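Local coordinates for phenylalanine hydroxylase (PDB 2V27), which probably hydroxylates L-phenylalanine to L-tyrosine at a mononuclear non-heme iron, using tetrahydrobiopterin and molecular oxygen in the first step of phenylalanine degradation, at residues Ala137-Ala142 / Trp163-Phe168; Phe32-Ala37 / Glu110-Leu115; Glu66-Leu71 / Trp77-Val82. All blocks are in the same frame, centred on the assembly; numbering follows the deposited sequence. Where two conformers were deposited one is given.

Contact 1 of 3, residues Ala137-Ala142 / Trp163-Phe168; sequences ANYTEA and WFTIEF. With FE (Fe (III) ion), chain E.
Tyr139 and Thr140 of helix 134-147 pack on Thr165 and Ile166 in the last turn of helix 152-167, which carries the carboxylate of the facial triad, two histidines and one glutamate, that holds the iron in this hydroxylase family. The two short helical segments run at 135° with axes 11.8 Å apart, a separation bridged by side chains alone. Tyr139 reaches across: its CG stands anti to the backbone N (chi1 167°), which carries the ring toward the partner helix. There the phenol OH donates to Thr165 OG1 at 2.9 Å, the acceptor lying at the ring edge near its plane. Thr165 OG1 in turn bonds to the carbonyl oxygen of Leu161 one turn back, so this buried hydroxyl accepts from the phenol and has a second partner in its own helix. Ile166 packs beside the bond. Its CD1 approaches Tyr139 CE2 obliquely at 3.7 Å, its CG1 lies at the ring edge in plane, and CD1 also meets Thr140 OG1 at 3.6 Å. That hydroxyl finds its hydrogen-bond partner within its own helix, at the carbonyl oxygen of Phe136.

The turn beneath these residues is a wider pi-type one, as Phe168 N bonding to Trp163 O at 2.8 Å attests. Glu167, on the same turn, takes no part in the packing and chelates the iron with both oxygens, OE1 at 2.1 Å and OE2 at 2.3 Å; two waters, His122 and His127 complete the coordination. The two residues that precede this ligand, Thr165 and Ile166, are the ones packed against helix 134-147. Leu233 and Ile236 of helix 233-237 also touch the Tyr139 side chain, Trp77 leans on Thr140 just ahead of strand 78-82, and the backbone of Ile166 bonds to Gly182 at the start of helix 182-185.

Contact 2 of 3, residues Phe32-Ala37 / Glu110-Leu115; sequences FTRQIA and EEMDYL
Asp113 OD1 lies at the edge of the Arg34 guanidinium, near the plane of that group, and the guanidinium and carboxylate planes are 30° apart. A single nitrogen, NH1 of Arg34, reaches a single oxygen, OD1 of Asp113, at 2.6 Å, and that oxygen stands tilted somewhat out of the guanidinium plane. This is a charged hydrogen bond, a salt bridge, though bent, with an N-H...O angle of 132°, and OD1 receives NH1 nearly in line with its own C-O bond. The second terminal nitrogen takes another partner. NH2 makes a weak bond of 3.0 Å to the carbonyl oxygen of Met112, which approaches the guanidinium obliquely, while Met112 CG, in the conformer given, lies 3.4 Å from NH1.

Arg34 spans the gap because its CG sits between the backbone N and the carbonyl carbon (chi1 81°), and from there the chain runs extended to NE, away from the helix. The group it meets is a type I turn from Glu111 to Tyr114, closed by Tyr114 N on Glu111 O at 3.1 Å, with Met112 and Asp113 at its central positions. Further cations probably help hold the turn in place: Met112 O also receives Arg107, and the other carboxylate oxygen of Asp113, OD2, forms a salt bridge with Lys264 of the second subunit.

The contact thus ties helix 22-38 to the loop between strand 99-103 and helix 120-131. Met112 also packs on Ile27 and Leu31 of helix 22-38, and Pro188, at the start of helix 188-196, lies against Arg34.

Contact 3 of 3, residues Glu66-Leu71 / Trp77-Val82; sequences EVSKVL and WECYPV. With SO4 (sulfate ion), chain F.
Ser68 and Leu71 join helix 64-75 to Trp77 and Cys79 of the strand region that follows it, in a helix-turn-strand unit; the axes of the helix and strand segments run at 144°, nearer antiparallel than perpendicular. The central link is a side chain to backbone bond: Cys79 N donates to Ser68 OG at 2.8 Å with an N-H...O angle of 156°. Ser68 OG lies beside its own backbone N (chi1 -65°), from where it also meets a water at 2.6 Å; that water donates to Cys79 O, so both backbone polar groups of Cys79 are tied to one hydroxyl, one directly and one through water. An alanine here is likely to leave the buried Cys79 N without its acceptor and the water with one fewer partner. Strand 78-82 pairs in parallel with strand 99-103, the intervening helix 88-96 making a beta-alpha-beta crossover; helix 64-75 packs against the first strand of this two-stranded sheet. Apolar contacts flank the bond: Val67 CG1 meets Cys79 SG at 3.7 Å, and Leu71 CB lies 3.9 Å from Trp77 CB. Trp77 N makes a weak bond of 3.2 Å to Leu71 O. Further along, Tyr80 OH donates at 2.7 Å to O1 of a sulfate, probably from the crystallisation liquor, which Lys99 and Arg93 also bind.

Contacts 1 and 3 meet directly through the indole of Trp77: its CH2 lies 3.6 Å from Thr140 CG2, and its NE1 is 3.5 Å from Ala137 O, although the two centres are about 17 Å apart. Contact 2 stands apart, its nearest atoms about 7 Å from contact 1 and about 9 Å from contact 3. In sequence, contact 3 falls between the two segments of contact 2, and contact 1 follows both. Proximity to the iron site separates them further. Contact 1 supplies a metal ligand and places the side chain of Ile166 about 4 Å from that of His127; the side chain of Leu71 is about 8 Å from that of His127, and that of Arg34 about 10 Å from that of His122.

Contact 1 of 3, residues Ala137-Ala142 / Trp163-Phe168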
loop_
_atom_site.group_PDB
_atom_site.type_symbol
_atom_site.label_atom_id
_atom_site.label_comp_id
_atom_site.label_asym_id
_atom_site.label_seq_id
_atom_site.Cartn_x
_atom_site.Cartn_y
_atom_site.Cartn_z
ATOM N N ALA B 137 -17.672 -8.339 23.247
ATOM C CA ALA B 137 -16.930 -8.125 24.512
ATOM C C ALA B 137 -16.284 -9.420 25.051
ATOM O O ALA B 137 -15.095 -9.438 25.417
ATOM C CB ALA B 137 -17.868 -7.480 25.580
ATOM N N ASN B 138 -17.062 -10.499 25.097
ATOM C CA ASN B 138 -16.534 -11.762 25.655
ATOM C C ASN B 138 -15.410 -12.282 24.768
ATOM O O ASN B 138 -14.441 -12.832 25.264
ATOM C CB ASN B 138 -17.607 -12.831 25.863
ATOM C CG ASN B 138 -18.623 -12.456 26.920
ATOM O OD1 ASN B 138 -18.372 -11.612 27.802
ATOM N ND2 ASN B 138 -19.798 -13.061 26.805
ATOM N N TYR B 139 -15.532 -12.138 23.457
ATOM C CA TYR B 139 -14.481 -12.569 22.533
ATOM C C TYR B 139 -13.198 -11.744 22.781
ATOM O O TYR B 139 -12.093 -12.306 22.824
ATOM C CB TYR B 139 -14.996 -12.452 21.086
ATOM C CG TYR B 139 -13.903 -12.573 20.045
ATOM C CD1 TYR B 139 -13.397 -13.831 19.700
ATOM C CD2 TYR B 139 -13.373 -11.433 19.424
ATOM C CE1 TYR B 139 -12.400 -13.974 18.772
ATOM C CE2 TYR B 139 -12.355 -11.543 18.482
ATOM C CZ TYR B 139 -11.854 -12.796 18.167
ATOM O OH TYR B 139 -10.890 -12.881 17.153
ATOM N N THR B 140 -13.340 -10.437 22.965
ATOM C CA THR B 140 -12.207 -9.583 23.222
ATOM C C THR B 140 -11.504 -9.961 24.527
ATOM O O THR B 140 -10.254 -9.974 24.614
ATOM C CB THR B 140 -12.642 -8.110 23.164
ATOM O OG1 THR B 140 -13.325 -7.857 21.924
ATOM C CG2 THR B 140 -11.478 -7.160 23.293
ATOM N N GLU B 141 -12.289 -10.220 25.561
ATOM C CA GLU B 141 -11.690 -10.708 26.806
ATOM C C GLU B 141 -10.927 -12.048 26.588
ATOM O O GLU B 141 -9.804 -12.211 27.108
ATOM C CB GLU B 141 -12.805 -10.892 27.839
ATOM C CG GLU B 141 -12.305 -11.403 29.213
ATOM C CD GLU B 141 -13.447 -11.746 30.148
ATOM O OE1 GLU B 141 -14.615 -11.549 29.789
ATOM O OE2 GLU B 141 -13.157 -12.174 31.296
ATOM N N ALA B 142 -11.545 -12.974 25.888
ATOM C CA ALA B 142 -10.928 -14.282 25.642
ATOM C C ALA B 142 -9.655 -14.083 24.832
ATOM O O ALA B 142 -8.623 -14.758 25.060
ATOM C CB ALA B 142 -11.882 -15.190 24.904
ATOM N N TRP B 163 -6.501 -8.750 13.766
ATOM C CA TRP B 163 -6.550 -7.879 12.601
ATOM C C TRP B 163 -7.773 -8.222 11.746
ATOM O O TRP B 163 -8.514 -7.338 11.335
ATOM C CB TRP B 163 -5.261 -8.066 11.782
ATOM C CG TRP B 163 -5.202 -7.198 10.554
ATOM C CD1 TRP B 163 -5.406 -7.588 9.224
ATOM C CD2 TRP B 163 -4.843 -5.813 10.515
ATOM N NE1 TRP B 163 -5.215 -6.494 8.383
ATOM C CE2 TRP B 163 -4.849 -5.399 9.141
ATOM C CE3 TRP B 163 -4.538 -4.869 11.506
ATOM C CZ2 TRP B 163 -4.566 -4.056 8.754
ATOM C CZ3 TRP B 163 -4.235 -3.553 11.123
ATOM C CH2 TRP B 163 -4.252 -3.158 9.756
ATOM N N PHE B 164 -7.950 -9.508 11.488
ATOM C CA PHE B 164 -9.013 -9.930 10.620
ATOM C C PHE B 164 -10.399 -10.007 11.244
ATOM O O PHE B 164 -11.369 -10.328 10.538
ATOM C CB PHE B 164 -8.618 -11.241 9.976
ATOM C CG PHE B 164 -7.574 -11.053 8.895
ATOM C CD1 PHE B 164 -6.261 -11.554 9.048
ATOM C CD2 PHE B 164 -7.920 -10.322 7.729
ATOM C CE1 PHE B 164 -5.289 -11.390 8.010
ATOM C CE2 PHE B 164 -7.000 -10.133 6.699
ATOM C CZ PHE B 164 -5.679 -10.680 6.826
ATOM N N THR B 165 -10.515 -9.723 12.558
ATOM C CA THR B 165 -11.813 -9.761 13.274
ATOM C C THR B 165 -12.063 -8.364 13.851
ATOM O O THR B 165 -12.734 -7.550 13.233
ATOM C CB THR B 165 -11.833 -10.878 14.395
ATOM O OG1 THR B 165 -10.671 -10.770 15.244
ATOM C CG2 THR B 165 -11.831 -12.248 13.709
ATOM N N ILE B 166 -11.487 -8.073 15.009
ATOM C CA ILE B 166 -11.724 -6.787 15.662
ATOM C C ILE B 166 -11.374 -5.574 14.802
ATOM O O ILE B 166 -12.083 -4.544 14.905
ATOM C CB ILE B 166 -10.975 -6.798 17.027
ATOM C CG1 ILE B 166 -11.720 -7.816 17.960
ATOM C CG2 ILE B 166 -10.904 -5.363 17.678
ATOM C CD1 ILE B 166 -11.029 -8.118 19.223
ATOM N N GLU B 167 -10.274 -5.640 14.016
ATOM C CA GLU B 167 -9.928 -4.461 13.221
ATOM C C GLU B 167 -10.661 -4.418 11.855
ATOM O O GLU B 167 -11.222 -3.360 11.494
ATOM C CB GLU B 167 -8.400 -4.258 13.089
ATOM C CG GLU B 167 -7.763 -4.111 14.457
ATOM C CD GLU B 167 -8.114 -2.757 15.136
ATOM O OE1 GLU B 167 -7.780 -2.613 16.332
ATOM O OE2 GLU B 167 -8.677 -1.827 14.501
ATOM N N PHE B 168 -10.632 -5.510 11.088
ATOM C CA PHE B 168 -11.148 -5.494 9.702
ATOM C C PHE B 168 -12.249 -6.498 9.386
ATOM O O PHE B 168 -12.500 -6.825 8.230
ATOM C CB PHE B 168 -9.953 -5.593 8.699
ATOM C CG PHE B 168 -9.191 -4.302 8.623
ATOM C CD1 PHE B 168 -8.184 -4.028 9.533
ATOM C CD2 PHE B 168 -9.595 -3.298 7.738
ATOM C CE1 PHE B 168 -7.560 -2.774 9.563
ATOM C CE2 PHE B 168 -8.976 -2.049 7.754
ATOM C CZ PHE B 168 -7.943 -1.794 8.678
HETATM FE FE FE E . -8.492 -0.630 16.440
HETATM O O HOH W 1 -6.314 -0.237 16.004
HETATM O O HOH W 2 -7.751 -0.300 18.370
#

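Contact 2 of 3, residues Phe32-Ala37 / Glu110-Leu115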
loop_
_atom_site.group_PDB
_atom_site.type_symbol
_atom_site.label_atom_id
_atom_site.label_comp_id
_atom_site.label_asym_id
_atom_site.label_seq_id
_atom_site.Cartn_x
_atom_site.Cartn_y
_atom_site.Cartn_z
ATOM N N PHE B 32 -17.145 12.537 13.521
ATOM C CA PHE B 32 -18.379 11.851 13.900
ATOM C C PHE B 32 -19.422 12.077 12.823
ATOM O O PHE B 32 -20.042 11.119 12.312
ATOM C CB PHE B 32 -18.879 12.429 15.244
ATOM C CG PHE B 32 -19.852 11.549 15.960
ATOM C CD1 PHE B 32 -19.405 10.742 16.997
ATOM C CD2 PHE B 32 -21.210 11.504 15.621
ATOM C CE1 PHE B 32 -20.249 9.936 17.695
ATOM C CE2 PHE B 32 -22.086 10.658 16.312
ATOM C CZ PHE B 32 -21.585 9.872 17.375
ATOM N N THR B 33 -19.651 13.339 12.467
ATOM C CA THR B 33 -20.714 13.627 11.492
ATOM C C THR B 33 -20.469 12.932 10.148
ATOM O O THR B 33 -21.404 12.373 9.563
ATOM C CB THR B 33 -20.914 15.150 11.240
ATOM O OG1 THR B 33 -19.645 15.790 11.055
ATOM C CG2 THR B 33 -21.653 15.774 12.370
ATOM N N ARG B 34 -19.223 12.987 9.664
ATOM C CA ARG B 34 -18.867 12.333 8.396
ATOM C C ARG B 34 -19.040 10.809 8.489
ATOM O O ARG B 34 -19.503 10.188 7.545
ATOM C CB ARG B 34 -17.487 12.718 7.878
ATOM C CG ARG B 34 -16.344 11.995 8.502
ATOM C CD ARG B 34 -15.017 12.561 8.011
ATOM N NE ARG B 34 -13.939 11.697 8.450
ATOM C CZ ARG B 34 -12.667 11.845 8.149
ATOM N NH1 ARG B 34 -12.253 12.881 7.392
ATOM N NH2 ARG B 34 -11.807 10.944 8.615
ATOM N N GLN B 35 -18.696 10.215 9.625
ATOM C CA GLN B 35 -18.756 8.761 9.726
ATOM C C GLN B 35 -20.159 8.257 9.911
ATOM O O GLN B 35 -20.514 7.221 9.361
ATOM C CB GLN B 35 -17.851 8.241 10.848
ATOM C CG GLN B 35 -17.487 6.757 10.643
ATOM C CD GLN B 35 -16.598 6.487 9.407
ATOM O OE1 GLN B 35 -16.673 5.385 8.756
ATOM N NE2 GLN B 35 -15.762 7.451 9.077
ATOM N N ILE B 36 -20.980 8.986 10.687
ATOM C CA ILE B 36 -22.393 8.589 10.870
ATOM C C ILE B 36 -23.089 8.487 9.537
ATOM O O ILE B 36 -23.863 7.560 9.290
ATOM C CB ILE B 36 -23.169 9.564 11.794
ATOM C CG1 ILE B 36 -22.836 9.239 13.226
ATOM C CG2 ILE B 36 -24.686 9.372 11.671
ATOM C CD1 ILE B 36 -23.196 7.797 13.657
ATOM N N ALA B 37 -22.765 9.402 8.646
ATOM C CA ALA B 37 -23.275 9.310 7.275
ATOM C C ALA B 37 -22.661 8.112 6.498
ATOM O O ALA B 37 -23.383 7.412 5.794
ATOM C CB ALA B 37 -23.030 10.626 6.554
ATOM N N GLU B 110 -4.660 18.243 9.955
ATOM C CA GLU B 110 -3.951 17.787 8.769
ATOM C C GLU B 110 -4.162 16.286 8.542
ATOM O O GLU B 110 -4.283 15.864 7.399
ATOM C CB GLU B 110 -2.458 18.106 8.839
ATOM N N GLU B 111 -4.272 15.503 9.626
ATOM C CA GLU B 111 -4.438 14.040 9.535
ATOM C C GLU B 111 -5.888 13.568 9.621
ATOM O O GLU B 111 -6.123 12.396 9.915
ATOM C CB GLU B 111 -3.668 13.327 10.662
ATOM C CG GLU B 111 -2.230 13.697 10.812
ATOM C CD GLU B 111 -1.661 13.317 12.188
ATOM O OE1 GLU B 111 -0.600 12.661 12.166
ATOM O OE2 GLU B 111 -2.247 13.668 13.280
ATOM N N MET B 112 -6.847 14.462 9.388
ATOM C CA MET B 112 -8.278 14.131 9.498
ATOM C C MET B 112 -8.587 12.758 8.886
ATOM O O MET B 112 -9.088 11.850 9.547
ATOM C CB MET B 112 -9.125 15.233 8.835
ATOM C CG MET B 112 -10.619 15.254 9.166
ATOM S SD MET B 112 -10.991 15.701 10.882
ATOM C CE MET B 112 -9.429 16.403 11.393
ATOM N N ASP B 113 -8.235 12.616 7.615
ATOM C CA ASP B 113 -8.670 11.474 6.805
ATOM C C ASP B 113 -7.947 10.178 7.102
ATOM O O ASP B 113 -8.447 9.112 6.704
ATOM C CB ASP B 113 -8.549 11.779 5.296
ATOM C CG ASP B 113 -9.397 12.953 4.883
ATOM O OD1 ASP B 113 -10.384 13.233 5.579
ATOM O OD2 ASP B 113 -9.081 13.610 3.842
ATOM N N TYR B 114 -6.791 10.227 7.765
ATOM C CA TYR B 114 -6.027 9.024 8.111
ATOM C C TYR B 114 -4.888 9.313 9.057
ATOM O O TYR B 114 -4.150 10.276 8.838
ATOM C CB TYR B 114 -5.429 8.287 6.858
ATOM C CG TYR B 114 -4.560 7.097 7.271
ATOM C CD1 TYR B 114 -5.137 5.850 7.554
ATOM C CD2 TYR B 114 -3.184 7.245 7.453
ATOM C CE1 TYR B 114 -4.348 4.782 7.960
ATOM C CE2 TYR B 114 -2.403 6.205 7.872
ATOM C CZ TYR B 114 -2.997 4.975 8.142
ATOM O OH TYR B 114 -2.232 3.906 8.547
ATOM N N LEU B 115 -4.709 8.477 10.084
ATOM C CA LEU B 115 -3.423 8.386 10.800
ATOM C C LEU B 115 -3.167 6.987 11.248
ATOM O O LEU B 115 -4.118 6.252 11.543
ATOM C CB LEU B 115 -3.307 9.345 11.985
ATOM C CG LEU B 115 -4.021 8.998 13.270
ATOM C CD1 LEU B 115 -3.521 9.854 14.429
ATOM C CD2 LEU B 115 -5.537 9.168 13.099
#

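Contact 3 of 3, residues Glu66-Leu71 / Trp77-Val82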
loop_
_atom_site.group_PDB
_atom_site.type_symbol
_atom_site.label_atom_id
_atom_site.label_comp_id
_atom_site.label_asym_id
_atom_site.label_seq_id
_atom_site.Cartn_x
_atom_site.Cartn_y
_atom_site.Cartn_z
ATOM N N GLU B 66 -17.665 8.625 30.850
ATOM C CA GLU B 66 -19.011 8.596 30.275
ATOM C C GLU B 66 -19.229 7.404 29.349
ATOM O O GLU B 66 -20.377 6.927 29.165
ATOM C CB GLU B 66 -19.375 9.926 29.622
ATOM C CG GLU B 66 -19.493 11.071 30.730
ATOM C CD GLU B 66 -20.198 10.618 32.068
ATOM O OE1 GLU B 66 -19.518 10.446 33.127
ATOM O OE2 GLU B 66 -21.439 10.447 32.064
ATOM N N VAL B 67 -18.120 6.905 28.800
ATOM C CA VAL B 67 -18.206 5.702 28.002
ATOM C C VAL B 67 -18.090 4.462 28.903
ATOM O O VAL B 67 -18.893 3.523 28.791
ATOM C CB VAL B 67 -17.139 5.716 26.895
ATOM C CG1 VAL B 67 -17.277 4.482 26.089
ATOM C CG2 VAL B 67 -17.278 6.972 26.031
ATOM N N SER B 68 -17.101 4.479 29.811
ATOM C CA SER B 68 -16.886 3.371 30.764
ATOM C C SER B 68 -18.129 3.040 31.562
ATOM O O SER B 68 -18.457 1.867 31.739
ATOM C CB SER B 68 -15.715 3.676 31.726
ATOM O OG SER B 68 -14.475 3.758 31.029
ATOM N N LYS B 69 -18.852 4.074 32.020
ATOM C CA LYS B 69 -20.067 3.791 32.814
ATOM C C LYS B 69 -21.075 2.935 32.091
ATOM O O LYS B 69 -21.770 2.127 32.714
ATOM C CB LYS B 69 -20.726 5.059 33.361
ATOM C CG LYS B 69 -21.619 5.819 32.378
ATOM C CD LYS B 69 -22.075 7.123 33.038
ATOM C CE LYS B 69 -23.319 7.681 32.374
ATOM N NZ LYS B 69 -23.519 9.045 32.996
ATOM N N VAL B 70 -21.133 3.078 30.765
ATOM C CA VAL B 70 -22.085 2.288 29.957
ATOM C C VAL B 70 -21.506 0.914 29.609
ATOM O O VAL B 70 -22.195 -0.102 29.636
ATOM C CB VAL B 70 -22.450 3.030 28.621
ATOM C CG1 VAL B 70 -23.387 2.175 27.762
ATOM C CG2 VAL B 70 -23.019 4.472 28.935
ATOM N N LEU B 71 -20.205 0.879 29.302
ATOM C CA LEU B 71 -19.548 -0.442 29.140
ATOM C C LEU B 71 -19.663 -1.274 30.458
ATOM O O LEU B 71 -19.814 -2.493 30.439
ATOM C CB LEU B 71 -18.078 -0.251 28.787
ATOM C CG LEU B 71 -17.781 0.464 27.448
ATOM C CD1 LEU B 71 -16.308 0.395 27.207
ATOM C CD2 LEU B 71 -18.587 -0.150 26.314
ATOM N N TRP B 77 -17.026 -4.068 30.944
ATOM C CA TRP B 77 -15.813 -3.450 30.399
ATOM C C TRP B 77 -15.625 -2.015 30.856
ATOM O O TRP B 77 -16.571 -1.394 31.389
ATOM C CB TRP B 77 -15.845 -3.489 28.855
ATOM C CG TRP B 77 -15.329 -4.848 28.400
ATOM C CD1 TRP B 77 -15.987 -6.099 28.427
ATOM C CD2 TRP B 77 -14.028 -5.108 27.827
ATOM N NE1 TRP B 77 -15.138 -7.095 27.949
ATOM C CE2 TRP B 77 -13.948 -6.509 27.567
ATOM C CE3 TRP B 77 -12.896 -4.304 27.572
ATOM C CZ2 TRP B 77 -12.789 -7.106 27.012
ATOM C CZ3 TRP B 77 -11.732 -4.897 27.019
ATOM C CH2 TRP B 77 -11.703 -6.304 26.748
ATOM N N GLU B 78 -14.422 -1.458 30.666
ATOM C CA GLU B 78 -14.171 -0.019 30.859
ATOM C C GLU B 78 -13.133 0.429 29.821
ATOM O O GLU B 78 -12.388 -0.441 29.251
ATOM C CB GLU B 78 -13.592 0.276 32.249
ATOM C CG GLU B 78 -12.267 -0.471 32.540
ATOM C CD GLU B 78 -11.900 -0.438 34.015
ATOM O OE1 GLU B 78 -11.028 0.380 34.343
ATOM O OE2 GLU B 78 -12.458 -1.259 34.783
ATOM N N CYS B 79 -13.079 1.749 29.586
ATOM C CA CYS B 79 -12.026 2.342 28.778
ATOM C C CYS B 79 -10.878 2.619 29.717
ATOM O O CYS B 79 -11.096 3.073 30.862
ATOM C CB CYS B 79 -12.449 3.696 28.204
ATOM S SG CYS B 79 -13.811 3.586 27.018
ATOM N N TYR B 80 -9.670 2.412 29.250
ATOM C CA TYR B 80 -8.504 2.533 30.109
ATOM C C TYR B 80 -7.553 3.484 29.432
ATOM O O TYR B 80 -7.017 3.170 28.360
ATOM C CB TYR B 80 -7.892 1.144 30.281
ATOM C CG TYR B 80 -6.675 1.044 31.173
ATOM C CD1 TYR B 80 -6.826 0.603 32.496
ATOM C CD2 TYR B 80 -5.412 1.333 30.698
ATOM C CE1 TYR B 80 -5.719 0.461 33.321
ATOM C CE2 TYR B 80 -4.303 1.220 31.531
ATOM C CZ TYR B 80 -4.494 0.765 32.841
ATOM O OH TYR B 80 -3.409 0.648 33.673
ATOM N N PRO B 81 -7.359 4.681 29.998
ATOM C CA PRO B 81 -6.460 5.682 29.377
ATOM C C PRO B 81 -4.987 5.273 29.351
ATOM O O PRO B 81 -4.461 4.770 30.352
ATOM C CB PRO B 81 -6.674 6.920 30.251
ATOM C CG PRO B 81 -7.022 6.318 31.573
ATOM C CD PRO B 81 -7.957 5.190 31.244
ATOM N N VAL B 82 -4.352 5.474 28.194
ATOM C CA VAL B 82 -2.924 5.221 28.016
ATOM C C VAL B 82 -2.327 6.488 27.400
ATOM O O VAL B 82 -2.828 6.967 26.389
ATOM C CB VAL B 82 -2.619 3.903 27.227
ATOM C CG1 VAL B 82 -3.028 2.671 28.067
ATOM C CG2 VAL B 82 -3.296 3.865 25.841
HETATM S S SO4 F . -4.573 -1.349 36.695
HETATM O O1 SO4 F . -3.705 -1.350 35.474
HETATM O O2 SO4 F . -4.108 -0.198 37.500
HETATM O O3 SO4 F . -5.999 -1.219 36.372
HETATM O O4 SO4 F . -4.340 -2.655 37.399
HETATM O O HOH W 3 -12.796 5.424 32.142
#